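Local coordinates for protein glutathione S-transferase (Sulfitobacter, PDB 4GF0) that binds glutathione and, as a glutathione transferase homologue, probably catalyses its transfer to electrophilic substrates, at residues 11-16 with 66-71; 20-23 with 27-30; 152-155 with 161-164; 165-170 with 191-196. All coordinates share one frame; numbering follows the deposited sequence. Where two conformers were deposited one is given.

Interaction 1. Residues 11-16 with 66-71; sequences GTISVA and TETGAL. With GSH (glutathione), chain D.
I13 and T68 meet where two helices begin, 14-23 and 68-78, and the latter is preceded by E67 at the N-cap with an unusual positive phi (85°). No hydrogen bond joins the segments. I13 lays CG2 3.4 Å from T68 OG1, the two side chains crossing obliquely, while A16 CB approaches T68 CG2 at 4.2 Å. Bound glutathione touches both segments. Its carboxylate oxygen O11 is gripped twice by T68: N lies 2.9 Å from O11 in a fairly straight bond (160°), and OG1 donates to the same O11 over 3.0 Å. T68 OG1 stands beside its own backbone N (chi1 -60°), which lets both donors converge. E67 OE1 takes the glutathione amino group N1 at 2.8 Å. Together E67 and T68 form the acidic-then-hydroxyl pair by which thioredoxin-like GST domains recognise the gamma-glutamyl end. At the cysteinyl end, SG2 lies 3.4 Å from I13 N and 3.6 Å from T12 CB. S14 OG donates to T12 OG1 over 2.6 Å, and T9 O also bonds this hydroxyl. Behind the site, I13 packs on Y165, V168 and V169 of helix 162-170, T68 rests on V17 of helix 14-23, and E67 touches S97 of the second subunit.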
loop_
_atom_site.group_PDB
_atom_site.type_symbol
_atom_site.label_atom_id
_atom_site.label_comp_id
_atom_site.label_asym_id
_atom_site.label_seq_id
_atom_site.Cartn_x
_atom_site.Cartn_y
_atom_site.Cartn_z
ATOM N N GLY A 11 2.513 -18.960 -1.135
ATOM C CA GLY A 11 3.468 -18.381 -0.207
ATOM C C GLY A 11 3.682 -16.887 -0.377
ATOM O O GLY A 11 4.493 -16.292 0.337
ATOM N N THR A 12 2.974 -16.277 -1.323
ATOM C CA THR A 12 3.121 -14.839 -1.556
ATOM C C THR A 12 1.952 -14.050 -0.985
ATOM O O THR A 12 0.957 -14.622 -0.507
ATOM C CB THR A 12 3.288 -14.500 -3.058
ATOM O OG1 THR A 12 2.070 -14.783 -3.762
ATOM C CG2 THR A 12 4.435 -15.304 -3.671
ATOM N N ILE A 13 2.058 -12.727 -1.080
ATOM C CA ILE A 13 1.051 -11.835 -0.526
ATOM C C ILE A 13 -0.309 -11.977 -1.218
ATOM O O ILE A 13 -1.344 -11.627 -0.639
ATOM C CB ILE A 13 1.528 -10.362 -0.559
ATOM C CG1 ILE A 13 0.735 -9.507 0.434
ATOM C CG2 ILE A 13 1.475 -9.796 -1.990
ATOM C CD1 ILE A 13 0.846 -10.018 1.875
ATOM N N SER A 14 -0.310 -12.492 -2.448
ATOM C CA SER A 14 -1.555 -12.746 -3.176
ATOM C C SER A 14 -2.497 -13.646 -2.392
ATOM O O SER A 14 -3.717 -13.597 -2.589
ATOM C CB SER A 14 -1.269 -13.390 -4.538
ATOM O OG SER A 14 -0.477 -14.568 -4.406
ATOM N N VAL A 15 -1.943 -14.483 -1.517
ATOM C CA VAL A 15 -2.765 -15.410 -0.747
ATOM C C VAL A 15 -3.704 -14.666 0.210
ATOM O O VAL A 15 -4.778 -15.172 0.553
ATOM C CB VAL A 15 -1.898 -16.463 -0.005
ATOM C CG1 VAL A 15 -2.761 -17.453 0.748
ATOM C CG2 VAL A 15 -1.013 -17.213 -1.009
ATOM N N ALA A 16 -3.318 -13.458 0.621
ATOM C CA ALA A 16 -4.181 -12.651 1.485
ATOM C C ALA A 16 -5.511 -12.372 0.794
ATOM O O ALA A 16 -6.566 -12.354 1.430
ATOM C CB ALA A 16 -3.498 -11.335 1.874
ATOM N N THR A 66 -4.971 -4.451 -9.481
ATOM C CA THR A 66 -3.736 -4.835 -8.796
ATOM C C THR A 66 -3.623 -4.131 -7.454
ATOM O O THR A 66 -4.374 -3.183 -7.187
ATOM C CB THR A 66 -2.481 -4.472 -9.604
ATOM O OG1 THR A 66 -2.426 -3.050 -9.789
ATOM C CG2 THR A 66 -2.498 -5.165 -10.967
ATOM N N GLU A 67 -2.641 -4.588 -6.667
ATOM C CA GLU A 67 -2.279 -4.099 -5.318
ATOM C C GLU A 67 -3.126 -4.742 -4.234
ATOM O O GLU A 67 -4.326 -4.492 -4.126
ATOM C CB GLU A 67 -2.297 -2.571 -5.183
ATOM C CG GLU A 67 -1.345 -1.843 -6.136
ATOM C CD GLU A 67 0.126 -2.078 -5.821
ATOM O OE1 GLU A 67 0.463 -2.401 -4.656
ATOM O OE2 GLU A 67 0.955 -1.924 -6.745
ATOM N N THR A 68 -2.477 -5.570 -3.427
ATOM C CA THR A 68 -3.171 -6.353 -2.413
ATOM C C THR A 68 -4.203 -5.543 -1.619
ATOM O O THR A 68 -5.358 -5.954 -1.495
ATOM C CB THR A 68 -2.148 -6.986 -1.466
ATOM O OG1 THR A 68 -1.284 -7.841 -2.229
ATOM C CG2 THR A 68 -2.837 -7.820 -0.379
ATOM N N GLY A 69 -3.808 -4.385 -1.097
ATOM C CA GLY A 69 -4.712 -3.628 -0.244
ATOM C C GLY A 69 -5.952 -3.164 -0.986
ATOM O O GLY A 69 -7.051 -3.116 -0.422
ATOM N N ALA A 70 -5.780 -2.805 -2.256
ATOM C CA ALA A 70 -6.902 -2.369 -3.083
ATOM C C ALA A 70 -7.838 -3.540 -3.355
ATOM O O ALA A 70 -9.065 -3.394 -3.326
ATOM C CB ALA A 70 -6.392 -1.760 -4.404
ATOM N N LEU A 71 -7.264 -4.713 -3.604
ATOM C CA LEU A 71 -8.075 -5.905 -3.867
ATOM C C LEU A 71 -8.852 -6.325 -2.632
ATOM O O LEU A 71 -9.966 -6.808 -2.736
ATOM C CB LEU A 71 -7.187 -7.075 -4.293
ATOM C CG LEU A 71 -6.375 -6.878 -5.573
ATOM C CD1 LEU A 71 -5.785 -8.196 -6.063
ATOM C CD2 LEU A 71 -7.247 -6.278 -6.615
HETATM N N1 GSH D . 2.686 -3.719 -3.622
HETATM C CA1 GSH D . 2.335 -5.001 -4.189
HETATM C C1 GSH D . 1.091 -5.522 -3.541
HETATM O O11 GSH D . 0.256 -6.187 -4.212
HETATM O O12 GSH D . 0.888 -5.320 -2.313
HETATM C CB1 GSH D . 3.442 -5.999 -3.945
HETATM C CG1 GSH D . 3.252 -7.144 -4.944
HETATM C CD1 GSH D . 4.493 -8.043 -4.921
HETATM O OE1 GSH D . 5.626 -7.560 -4.899
HETATM N N2 GSH D . 4.308 -9.491 -4.924
HETATM C CA2 GSH D . 5.464 -10.354 -4.915
HETATM C C2 GSH D . 5.836 -10.627 -6.348
HETATM O O2 GSH D . 4.983 -10.643 -7.225
HETATM C CB2 GSH D . 5.165 -11.646 -4.224
HETATM S SG2 GSH D . 4.884 -11.352 -2.487
HETATM N N3 GSH D . 7.223 -10.862 -6.731
HETATM C CA3 GSH D . 7.523 -11.132 -8.132
HETATM C C3 GSH D . 8.803 -10.459 -8.560
HETATM O O31 GSH D . 9.287 -9.513 -7.875
HETATM O O32 GSH D . 9.388 -10.829 -9.628
#

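Interaction 2. Residues 20-23 with 27-30; sequences AIEE and PYQP
I21 and Y28 pack where the helix of a beta-alpha-beta unit (strand 4-8, helix 14-23, strand 28-32) gives way to its second strand, within the thioredoxin-like N-terminal domain. Their CA atoms are 7.6 Å apart, and the interval is filled by side chains. The tight part begins with an apolar contact: I21 CG2 presses to 3.4 Å from Y28 CD1, and I21 CD1 reaches over the same ring, 4.1 Å from CD2, so that both branches of the isoleucine bear on the tyrosine. Y28 holds CG between its backbone N and carbonyl carbon, a rotation (chi1 67°) that accompanies the ring's position against I21 and E22. V75 of helix 68-78 also touches I21, which joins this packing to the interior of the domain. E22 closes on the ring as well, its carboxylate coming to the ring edge with its plane turned 79° from the ring plane.

The outer side is looser. P27 points away from the helix and is exposed, as is Q29, whose backbone nevertheless pairs with L4 and L6 of strand 4-8. E22 itself is partly exposed and touches S198, A201 and V202 of helix 197-204. Its OE2 makes a salt bridge to K205, and to this same oxygen Y28 OH donates over 2.8 Å, meeting it on its anti side and 29° out of the carboxylate plane.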
loop_
_atom_site.group_PDB
_atom_site.type_symbol
_atom_site.label_atom_id
_atom_site.label_comp_id
_atom_site.label_asym_id
_atom_site.label_seq_id
_atom_site.Cartn_x
_atom_site.Cartn_y
_atom_site.Cartn_z
ATOM N N ALA A 20 -9.417 -13.539 1.850
ATOM C CA ALA A 20 -10.556 -12.633 1.936
ATOM C C ALA A 20 -11.730 -13.099 1.084
ATOM O O ALA A 20 -12.886 -12.991 1.504
ATOM C CB ALA A 20 -10.151 -11.215 1.557
ATOM N N ILE A 21 -11.439 -13.617 -0.108
ATOM C CA ILE A 21 -12.502 -14.095 -0.980
ATOM C C ILE A 21 -13.203 -15.284 -0.331
ATOM O O ILE A 21 -14.426 -15.409 -0.403
ATOM C CB ILE A 21 -11.982 -14.480 -2.377
ATOM C CG1 ILE A 21 -11.407 -13.237 -3.060
ATOM C CG2 ILE A 21 -13.142 -14.996 -3.226
ATOM C CD1 ILE A 21 -10.667 -13.515 -4.369
ATOM N N GLU A 22 -12.427 -16.151 0.318
ATOM C CA GLU A 22 -13.017 -17.267 1.051
ATOM C C GLU A 22 -13.902 -16.782 2.201
ATOM O O GLU A 22 -14.986 -17.330 2.435
ATOM C CB GLU A 22 -11.930 -18.202 1.599
ATOM C CG GLU A 22 -11.026 -18.818 0.538
ATOM C CD GLU A 22 -11.655 -19.992 -0.186
ATOM O OE1 GLU A 22 -12.803 -20.374 0.145
ATOM O OE2 GLU A 22 -10.991 -20.548 -1.093
ATOM N N GLU A 23 -13.443 -15.764 2.924
ATOM C CA GLU A 23 -14.223 -15.213 4.031
ATOM C C GLU A 23 -15.532 -14.643 3.502
ATOM O O GLU A 23 -16.557 -14.704 4.175
ATOM C CB GLU A 23 -13.450 -14.108 4.764
ATOM C CG GLU A 23 -12.290 -14.580 5.611
ATOM C CD GLU A 23 -12.746 -15.205 6.926
ATOM O OE1 GLU A 23 -13.844 -14.847 7.418
ATOM O OE2 GLU A 23 -12.003 -16.054 7.474
ATOM N N PRO A 27 -17.438 -17.511 -4.970
ATOM C CA PRO A 27 -16.696 -18.447 -5.818
ATOM C C PRO A 27 -15.631 -17.665 -6.581
ATOM O O PRO A 27 -15.830 -16.492 -6.897
ATOM C CB PRO A 27 -17.766 -18.986 -6.773
ATOM C CG PRO A 27 -18.780 -17.878 -6.861
ATOM C CD PRO A 27 -18.772 -17.190 -5.506
ATOM N N TYR A 28 -14.486 -18.283 -6.832
ATOM C CA TYR A 28 -13.453 -17.636 -7.616
ATOM C C TYR A 28 -12.591 -18.703 -8.247
ATOM O O TYR A 28 -12.642 -19.876 -7.855
ATOM C CB TYR A 28 -12.587 -16.678 -6.769
ATOM C CG TYR A 28 -11.714 -17.350 -5.725
ATOM C CD1 TYR A 28 -12.269 -17.965 -4.609
ATOM C CD2 TYR A 28 -10.335 -17.338 -5.840
ATOM C CE1 TYR A 28 -11.461 -18.562 -3.644
ATOM C CE2 TYR A 28 -9.530 -17.925 -4.877
ATOM C CZ TYR A 28 -10.097 -18.535 -3.793
ATOM O OH TYR A 28 -9.291 -19.123 -2.842
ATOM N N GLN A 29 -11.817 -18.270 -9.231
ATOM C CA GLN A 29 -10.937 -19.136 -9.992
ATOM C C GLN A 29 -9.507 -18.698 -9.734
ATOM O O GLN A 29 -9.102 -17.619 -10.172
ATOM C CB GLN A 29 -11.233 -18.979 -11.483
ATOM C CG GLN A 29 -12.654 -19.310 -11.890
ATOM C CD GLN A 29 -12.824 -20.763 -12.263
ATOM O OE1 GLN A 29 -11.971 -21.598 -11.962
ATOM N NE2 GLN A 29 -13.927 -21.075 -12.936
ATOM N N PRO A 30 -8.739 -19.529 -9.017
ATOM C CA PRO A 30 -7.320 -19.226 -8.781
ATOM C C PRO A 30 -6.450 -19.635 -9.976
ATOM O O PRO A 30 -6.620 -20.734 -10.515
ATOM C CB PRO A 30 -6.964 -20.104 -7.573
ATOM C CG PRO A 30 -8.269 -20.685 -7.077
ATOM C CD PRO A 30 -9.201 -20.690 -8.240
#

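Interaction 3. Residues 152-155 with 161-164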
loop_
_atom_site.group_PDB
_atom_site.type_symbol
_atom_site.label_atom_id
_atom_site.label_comp_id
_atom_site.label_asym_id
_atom_site.label_seq_id
_atom_site.Cartn_x
_atom_site.Cartn_y
_atom_site.Cartn_z
ATOM N N PRO A 152 -7.603 -10.676 19.797
ATOM C CA PRO A 152 -6.795 -11.652 19.054
ATOM C C PRO A 152 -6.490 -11.228 17.624
ATOM O O PRO A 152 -5.469 -11.662 17.078
ATOM C CB PRO A 152 -7.676 -12.910 19.040
ATOM C CG PRO A 152 -9.073 -12.395 19.229
ATOM C CD PRO A 152 -8.924 -11.221 20.159
ATOM N N TYR A 153 -7.342 -10.386 17.042
ATOM C CA TYR A 153 -7.152 -9.922 15.666
ATOM C C TYR A 153 -6.684 -8.483 15.682
ATOM O O TYR A 153 -6.574 -7.887 16.747
ATOM C CB TYR A 153 -8.457 -10.039 14.874
ATOM C CG TYR A 153 -8.924 -11.466 14.735
ATOM C CD1 TYR A 153 -8.200 -12.387 13.988
ATOM C CD2 TYR A 153 -10.077 -11.903 15.371
ATOM C CE1 TYR A 153 -8.628 -13.712 13.875
ATOM C CE2 TYR A 153 -10.506 -13.216 15.260
ATOM C CZ TYR A 153 -9.784 -14.112 14.505
ATOM O OH TYR A 153 -10.224 -15.419 14.410
ATOM N N VAL A 154 -6.428 -7.910 14.513
ATOM C CA VAL A 154 -5.931 -6.532 14.476
ATOM C C VAL A 154 -6.826 -5.547 15.237
ATOM O O VAL A 154 -6.353 -4.769 16.053
ATOM C CB VAL A 154 -5.713 -6.057 13.032
ATOM C CG1 VAL A 154 -5.428 -4.545 12.997
ATOM C CG2 VAL A 154 -4.576 -6.835 12.402
ATOM N N LEU A 155 -8.130 -5.607 14.992
ATOM C CA LEU A 155 -9.049 -4.675 15.643
ATOM C C LEU A 155 -9.536 -5.159 16.998
ATOM O O LEU A 155 -10.369 -4.502 17.627
ATOM C CB LEU A 155 -10.253 -4.425 14.754
ATOM C CG LEU A 155 -9.889 -3.729 13.445
ATOM C CD1 LEU A 155 -11.117 -3.631 12.588
ATOM C CD2 LEU A 155 -9.322 -2.341 13.716
ATOM N N LEU A 161 -10.264 -6.926 7.163
ATOM C CA LEU A 161 -9.301 -7.038 6.068
ATOM C C LEU A 161 -7.841 -7.009 6.494
ATOM O O LEU A 161 -6.987 -7.534 5.781
ATOM C CB LEU A 161 -9.496 -5.915 5.049
ATOM C CG LEU A 161 -10.818 -5.860 4.301
ATOM C CD1 LEU A 161 -10.725 -4.654 3.365
ATOM C CD2 LEU A 161 -11.068 -7.162 3.516
ATOM N N ALA A 162 -7.538 -6.393 7.633
ATOM C CA ALA A 162 -6.145 -6.306 8.050
ATOM C C ALA A 162 -5.595 -7.682 8.399
ATOM O O ALA A 162 -4.398 -7.924 8.286
ATOM C CB ALA A 162 -5.973 -5.347 9.225
ATOM N N ASP A 163 -6.479 -8.592 8.800
ATOM C CA ASP A 163 -6.055 -9.896 9.300
ATOM C C ASP A 163 -5.477 -10.855 8.245
ATOM O O ASP A 163 -4.405 -11.414 8.470
ATOM C CB ASP A 163 -7.164 -10.531 10.144
ATOM C CG ASP A 163 -7.498 -9.687 11.356
ATOM O OD1 ASP A 163 -6.566 -9.420 12.149
ATOM O OD2 ASP A 163 -8.674 -9.262 11.494
ATOM N N PRO A 164 -6.156 -11.038 7.098
ATOM C CA PRO A 164 -5.507 -11.882 6.085
ATOM C C PRO A 164 -4.177 -11.301 5.631
ATOM O O PRO A 164 -3.224 -12.035 5.397
ATOM C CB PRO A 164 -6.484 -11.822 4.908
ATOM C CG PRO A 164 -7.803 -11.588 5.546
ATOM C CD PRO A 164 -7.531 -10.675 6.699
HETATM O O HOH W 1 -9.283 -7.074 12.730
#
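D163 accepts the backbone amide of V154: N lies 2.8 Å from OD1, the N-H...O angle is 171°, and the oxygen is met through its syn lone pair. Around this bond the packing is close. V154 CG2 sits 3.3 Å from the same OD1, as the valine and aspartate side chains run past each other in opposite directions, and Y153 CB comes within 3.4 Å of OD1. The Y153 ring passes the carboxylate obliquely, the two planes 60° apart. V154 also turns CG2 to A162 CB at 3.8 Å, and its CG1 lies nearly as near to that methyl. The second oxygen works through a water, which donates to D163 OD2 at 2.6 Å and accepts from L155 N at 2.9 Å.

With CG beside its own backbone N (chi1 -61°), D163 folds back to the start of helix 162-170, where OD2 also bonds S160 N. The S160-to-D163 spacing matches the N-capping box that opens this helix in the C-terminal domain of GSTs; here S160 OG bonds A162 N. Amides and a helix N-terminus around the carboxylate would tend to stabilise its negative charge. Putting an alanine at D163 would probably leave the V154 and S160 amides without their acceptor and let the 152-155 loop drift from the helix.

Further out, F189 of helix 184-194 packs on D163, and M95 and A98 of helix 89-111 pack on A162. Y153 is held at its far end, its OH bonded to R196 and its ring edge-to-face with F159.

Interaction 4. Residues 165-170 with 191-196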
loop_
_atom_site.group_PDB
_atom_site.type_symbol
_atom_site.label_atom_id
_atom_site.label_comp_id
_atom_site.label_asym_id
_atom_site.label_seq_id
_atom_site.Cartn_x
_atom_site.Cartn_y
_atom_site.Cartn_z
ATOM N N TYR A 165 -4.139 -9.982 5.492
ATOM C CA TYR A 165 -2.928 -9.276 5.109
ATOM C C TYR A 165 -1.822 -9.546 6.130
ATOM O O TYR A 165 -0.712 -9.948 5.758
ATOM C CB TYR A 165 -3.221 -7.769 4.999
ATOM C CG TYR A 165 -2.370 -7.009 4.013
ATOM C CD1 TYR A 165 -1.089 -7.441 3.673
ATOM C CD2 TYR A 165 -2.840 -5.838 3.439
ATOM C CE1 TYR A 165 -0.300 -6.723 2.761
ATOM C CE2 TYR A 165 -2.076 -5.126 2.532
ATOM C CZ TYR A 165 -0.811 -5.562 2.202
ATOM O OH TYR A 165 -0.074 -4.820 1.305
ATOM N N LEU A 166 -2.122 -9.364 7.415
ATOM C CA LEU A 166 -1.108 -9.548 8.459
ATOM C C LEU A 166 -0.683 -11.001 8.556
ATOM O O LEU A 166 0.489 -11.300 8.752
ATOM C CB LEU A 166 -1.634 -9.067 9.815
ATOM C CG LEU A 166 -0.648 -9.194 10.976
ATOM C CD1 LEU A 166 0.567 -8.298 10.739
ATOM C CD2 LEU A 166 -1.358 -8.833 12.276
ATOM N N PHE A 167 -1.639 -11.906 8.405
ATOM C CA PHE A 167 -1.332 -13.329 8.496
ATOM C C PHE A 167 -0.294 -13.766 7.461
ATOM O O PHE A 167 0.684 -14.444 7.787
ATOM C CB PHE A 167 -2.608 -14.142 8.318
ATOM C CG PHE A 167 -2.378 -15.621 8.309
ATOM C CD1 PHE A 167 -1.986 -16.278 9.462
ATOM C CD2 PHE A 167 -2.557 -16.351 7.147
ATOM C CE1 PHE A 167 -1.778 -17.662 9.462
ATOM C CE2 PHE A 167 -2.347 -17.729 7.136
ATOM C CZ PHE A 167 -1.956 -18.381 8.296
ATOM N N VAL A 168 -0.510 -13.395 6.207
ATOM C CA VAL A 168 0.413 -13.817 5.164
ATOM C C VAL A 168 1.801 -13.207 5.369
ATOM O O VAL A 168 2.815 -13.871 5.158
ATOM C CB VAL A 168 -0.144 -13.527 3.749
ATOM C CG1 VAL A 168 0.915 -13.832 2.701
ATOM C CG2 VAL A 168 -1.391 -14.370 3.507
ATOM N N VAL A 169 1.858 -11.963 5.826
ATOM C CA VAL A 169 3.149 -11.341 6.106
ATOM C C VAL A 169 3.850 -12.011 7.287
ATOM O O VAL A 169 5.044 -12.314 7.218
ATOM C CB VAL A 169 3.021 -9.826 6.352
ATOM C CG1 VAL A 169 4.383 -9.224 6.733
ATOM C CG2 VAL A 169 2.451 -9.132 5.105
ATOM N N CYS A 170 3.116 -12.277 8.367
ATOM C CA CYS A 170 3.747 -12.898 9.538
ATOM C C CYS A 170 4.179 -14.329 9.249
ATOM O O CYS A 170 5.070 -14.884 9.904
ATOM C CB CYS A 170 2.815 -12.847 10.750
ATOM S SG CYS A 170 2.651 -11.198 11.425
ATOM N N GLN A 191 -2.492 -18.520 15.545
ATOM C CA GLN A 191 -3.290 -19.695 15.914
ATOM C C GLN A 191 -4.768 -19.536 15.586
ATOM O O GLN A 191 -5.423 -20.500 15.182
ATOM C CB GLN A 191 -3.120 -20.015 17.387
ATOM C CG GLN A 191 -1.720 -20.488 17.709
ATOM C CD GLN A 191 -1.457 -20.489 19.182
ATOM O OE1 GLN A 191 -2.244 -19.952 19.963
ATOM N NE2 GLN A 191 -0.344 -21.089 19.581
ATOM N N GLN A 192 -5.302 -18.333 15.778
ATOM C CA GLN A 192 -6.699 -18.085 15.432
ATOM C C GLN A 192 -6.880 -18.156 13.925
ATOM O O GLN A 192 -7.838 -18.748 13.439
ATOM C CB GLN A 192 -7.175 -16.723 15.953
ATOM C CG GLN A 192 -7.188 -16.608 17.475
ATOM C CD GLN A 192 -8.123 -17.614 18.119
ATOM O OE1 GLN A 192 -9.181 -17.946 17.567
ATOM N NE2 GLN A 192 -7.735 -18.112 19.288
ATOM N N MET A 193 -5.955 -17.545 13.191
ATOM C CA MET A 193 -6.037 -17.515 11.732
ATOM C C MET A 193 -5.966 -18.923 11.137
ATOM O O MET A 193 -6.753 -19.280 10.253
ATOM C CB MET A 193 -4.925 -16.635 11.150
ATOM C CG MET A 193 -5.108 -15.132 11.419
ATOM S SD MET A 193 -6.619 -14.475 10.663
ATOM C CE MET A 193 -6.245 -14.602 8.913
ATOM N N THR A 194 -5.019 -19.709 11.635
ATOM C CA THR A 194 -4.801 -21.075 11.165
ATOM C C THR A 194 -6.063 -21.933 11.322
ATOM O O THR A 194 -6.316 -22.842 10.529
ATOM C CB THR A 194 -3.597 -21.719 11.899
ATOM O OG1 THR A 194 -2.396 -21.019 11.542
ATOM C CG2 THR A 194 -3.446 -23.186 11.541
ATOM N N ALA A 195 -6.873 -21.602 12.326
ATOM C CA ALA A 195 -8.079 -22.364 12.648
ATOM C C ALA A 195 -9.300 -21.919 11.849
ATOM O O ALA A 195 -10.344 -22.568 11.907
ATOM C CB ALA A 195 -8.370 -22.272 14.138
ATOM N N ARG A 196 -9.180 -20.818 11.108
ATOM C CA ARG A 196 -10.322 -20.283 10.360
ATOM C C ARG A 196 -10.591 -21.075 9.088
ATOM O O ARG A 196 -9.668 -21.608 8.457
ATOM C CB ARG A 196 -10.115 -18.799 10.008
ATOM C CG ARG A 196 -10.199 -17.849 11.208
ATOM C CD ARG A 196 -10.113 -16.383 10.771
ATOM N NE ARG A 196 -11.367 -15.878 10.196
ATOM C CZ ARG A 196 -12.344 -15.301 10.894
ATOM N NH1 ARG A 196 -12.239 -15.159 12.210
ATOM N NH2 ARG A 196 -13.444 -14.869 10.274
#
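F167 reaches M193 from a helix whose last turn is closed by a short backbone bond, C170 N to L166 O at 2.8 Å. On the facing segment, M193 O accepts R196 N at 3.0 Å, and the R196 side chain turns to a salt bridge with E23 and a cation-pi contact with F159. M193 touches F159 too.

The contact between the helices has no polar bond across it. F167 extends CG anti to its backbone N (chi1 176°), which carries the ring out from helix 162-170 to the methionine, and the two side chains slide past each other in opposite directions. M193 CB lies 3.4 Å from F167 CD1 and 3.7 Å from CE1, lying oblique to the ring. The methionine chain is bent at chi2 and again at chi3 (-68°), and this hook returns the methyl CE to 3.7 Å from F167 CB, so that M193 touches the phenylalanine at both CB and CE. At the exposed margin T194 OG1, hydrogen-bonded to M190 O, comes to 4.0 Å from F167 CE1. With an alanine in place of F167, the ring that M193 CB and CE lie against would be gone, which would probably open a gap between the two helices and free the methionine chain to turn.

F167 also packs on F189 and M190 of helix 184-194, on L208 near the C-terminus, and on I19 of helix 14-23. Elsewhere on helix 162-170, V168 meets V15, A16 and I19 of the N-terminal domain, and Y165 touches glutathione and leans on M99, L102 and A103 of helix 89-111.

How the interactions relate
Interaction 1 hydrogen-bonds glutathione and interaction 4 adds Y165 to its pocket; the side chains of I21, A162 and F167 are about 13 Å from the ligand. Helix 14-23 serves both interactions 1 and 2, and helix 162-170 both 3 and 4, whose centres are about 8 Å apart. The two domains meet between these helices: I13 CD1 packs 3.6 Å from Y165 CE1, T12 O lies 3.3 Å from V168 CG1, and A16 O touches P164 CB at 3.5 Å. R196 ties the outer contacts together, its NE 2.8 Å from E23 OE2 in a salt bridge and its NH1 3.0 Å from Y153 OH, a probable hydrogen bond.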